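Local coordinates for phage-like element PBSX protein XepA (Bacillus subtilis subsp. subtilis str. 168, PDB 6I56) that has no established function, is encoded by a phage-like element of the host genome, and does not seem to take part in host cell lysis, at residues Thr51-Gln56 against Arg122-Asn127. Residues are numbered along the deposited sequence; the frame is centred on the assembly and turned at random.
Sequences TEAYSQ and RYVNGN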
# COMPACT_ATOMS: atom_id res chain seq x y z
N THR B 51 13.64 -5.79 -45.35
CA THR B 51 14.71 -6.41 -44.51
C THR B 51 15.82 -5.41 -44.19
O THR B 51 16.72 -5.80 -43.47
CB THR B 51 15.26 -7.69 -45.15
OG1 THR B 51 16.26 -7.32 -46.11
CG2 THR B 51 14.17 -8.52 -45.81
N GLU B 52 15.78 -4.17 -44.68
CA GLU B 52 16.86 -3.18 -44.40
C GLU B 52 16.74 -2.66 -42.95
O GLU B 52 15.63 -2.60 -42.37
CB GLU B 52 16.83 -2.07 -45.45
CG GLU B 52 17.93 -1.03 -45.26
CD GLU B 52 17.86 0.19 -46.17
OE1 GLU B 52 16.85 0.39 -46.89
OE2 GLU B 52 18.77 1.01 -46.07
N ALA B 53 17.87 -2.33 -42.33
CA ALA B 53 17.99 -1.92 -40.93
C ALA B 53 18.38 -0.43 -40.87
O ALA B 53 19.09 0.04 -41.77
CB ALA B 53 19.02 -2.77 -40.25
N TYR B 54 17.87 0.30 -39.89
CA TYR B 54 18.44 1.59 -39.44
C TYR B 54 19.14 1.32 -38.10
O TYR B 54 18.54 0.63 -37.24
CB TYR B 54 17.34 2.65 -39.31
CG TYR B 54 17.78 3.81 -38.46
CD1 TYR B 54 18.53 4.84 -39.00
CD2 TYR B 54 17.49 3.85 -37.10
CE1 TYR B 54 18.96 5.90 -38.22
CE2 TYR B 54 17.92 4.90 -36.31
CZ TYR B 54 18.65 5.93 -36.88
OH TYR B 54 19.09 6.94 -36.07
N SER B 55 20.39 1.77 -37.97
CA SER B 55 21.19 1.76 -36.72
C SER B 55 21.60 3.18 -36.35
O SER B 55 22.43 3.78 -37.09
CB SER B 55 22.40 0.89 -36.79
OG SER B 55 22.00 -0.46 -36.84
N GLN B 56 21.07 3.69 -35.23
CA GLN B 56 21.54 4.96 -34.65
C GLN B 56 23.00 4.76 -34.24
O GLN B 56 23.31 3.66 -33.74
CB GLN B 56 20.66 5.31 -33.45
CG GLN B 56 21.04 6.61 -32.76
CD GLN B 56 20.17 6.85 -31.52
OE1 GLN B 56 19.67 5.90 -30.90
NE2 GLN B 56 19.99 8.12 -31.18
N ARG B 122 17.98 0.42 -32.91
CA ARG B 122 18.16 -0.29 -34.18
C ARG B 122 16.78 -0.76 -34.63
O ARG B 122 16.08 -1.36 -33.82
CB ARG B 122 19.17 -1.44 -34.02
CG ARG B 122 19.49 -2.20 -35.30
CD ARG B 122 20.69 -3.12 -35.14
NE ARG B 122 20.41 -4.07 -34.09
CZ ARG B 122 19.80 -5.23 -34.25
NH1 ARG B 122 19.44 -5.64 -35.45
NH2 ARG B 122 19.53 -5.99 -33.19
N TYR B 123 16.38 -0.43 -35.86
CA TYR B 123 15.07 -0.81 -36.41
C TYR B 123 15.30 -1.71 -37.62
O TYR B 123 15.99 -1.29 -38.56
CB TYR B 123 14.26 0.42 -36.83
CG TYR B 123 12.84 0.08 -37.20
CD1 TYR B 123 12.51 -0.41 -38.46
CD2 TYR B 123 11.82 0.19 -36.25
CE1 TYR B 123 11.21 -0.75 -38.78
CE2 TYR B 123 10.52 -0.15 -36.55
CZ TYR B 123 10.21 -0.62 -37.82
OH TYR B 123 8.93 -0.97 -38.11
N VAL B 124 14.73 -2.91 -37.62
CA VAL B 124 14.86 -3.82 -38.78
C VAL B 124 13.48 -3.92 -39.42
O VAL B 124 12.54 -4.44 -38.77
CB VAL B 124 15.47 -5.20 -38.43
CG1 VAL B 124 16.80 -5.02 -37.69
CG2 VAL B 124 14.52 -6.09 -37.64
N ASN B 125 13.39 -3.45 -40.67
CA ASN B 125 12.13 -3.51 -41.47
C ASN B 125 11.82 -4.97 -41.78
O ASN B 125 12.76 -5.73 -41.94
CB ASN B 125 12.22 -2.64 -42.72
CG ASN B 125 10.92 -2.59 -43.48
OD1 ASN B 125 9.83 -2.64 -42.88
ND2 ASN B 125 11.02 -2.49 -44.80
N GLY B 126 10.55 -5.32 -41.89
CA GLY B 126 10.09 -6.65 -42.32
C GLY B 126 10.19 -6.82 -43.82
O GLY B 126 11.00 -6.11 -44.46
N ASN B 127 9.39 -7.72 -44.39
CA ASN B 127 9.62 -8.21 -45.79
C ASN B 127 8.96 -7.28 -46.81
O ASN B 127 9.03 -7.60 -48.01
CB ASN B 127 9.28 -9.68 -46.10
CG ASN B 127 8.38 -10.34 -45.09
OD1 ASN B 127 7.43 -9.70 -44.64
ND2 ASN B 127 8.71 -11.57 -44.72
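Thr51 meets segment 122-127 through its backbone: its N donates to Gly126 O at 2.8 Å, with the donor tilted 33° from the carbonyl plane, and its CA sits 3.3 Å from Asn125 O in a CA-H...O contact. Arg122 meets Ser55 in a non-hydrogen-bonded pair. With CG anti to the backbone N (chi1 -177°), the aliphatic part of the arginine runs alongside the serine hydroxyl, and Ser55 OG lies 3.4 Å from Arg122 CD. The arginine side chain then bends at chi3, and its guanidinium group engages Glu85 in a salt bridge and Phe83 in a cation-pi contact, both on the next strand of the sheet. Segments 53-55 and 122-125 run antiparallel, their axes at 173°, in a sheet ordered 53-60, 118-125, 80-87, 94-101, with 53-60 outermost within this chain. Tyr54 and Tyr123 form the hydrogen-bonded pair: Tyr54 N to Tyr123 O and Tyr123 N to Tyr54 O are both 2.8 Å, each donor in the carbonyl plane. Both tyrosines emerge on the face opposite Ser55 and Arg122, where Tyr54 touches strand 41-44 and Tyr123 strand 69-76 of a second four-stranded antiparallel sheet, a beta-sandwich arrangement. Beyond Ala53 and Val124, whose CB and CG1 are 4.1 Å apart, Asn125 N donates to Glu52 O at 2.9 Å, while Asn125 ND2 hydrogen-bonds to Leu128 O and Lys49 O.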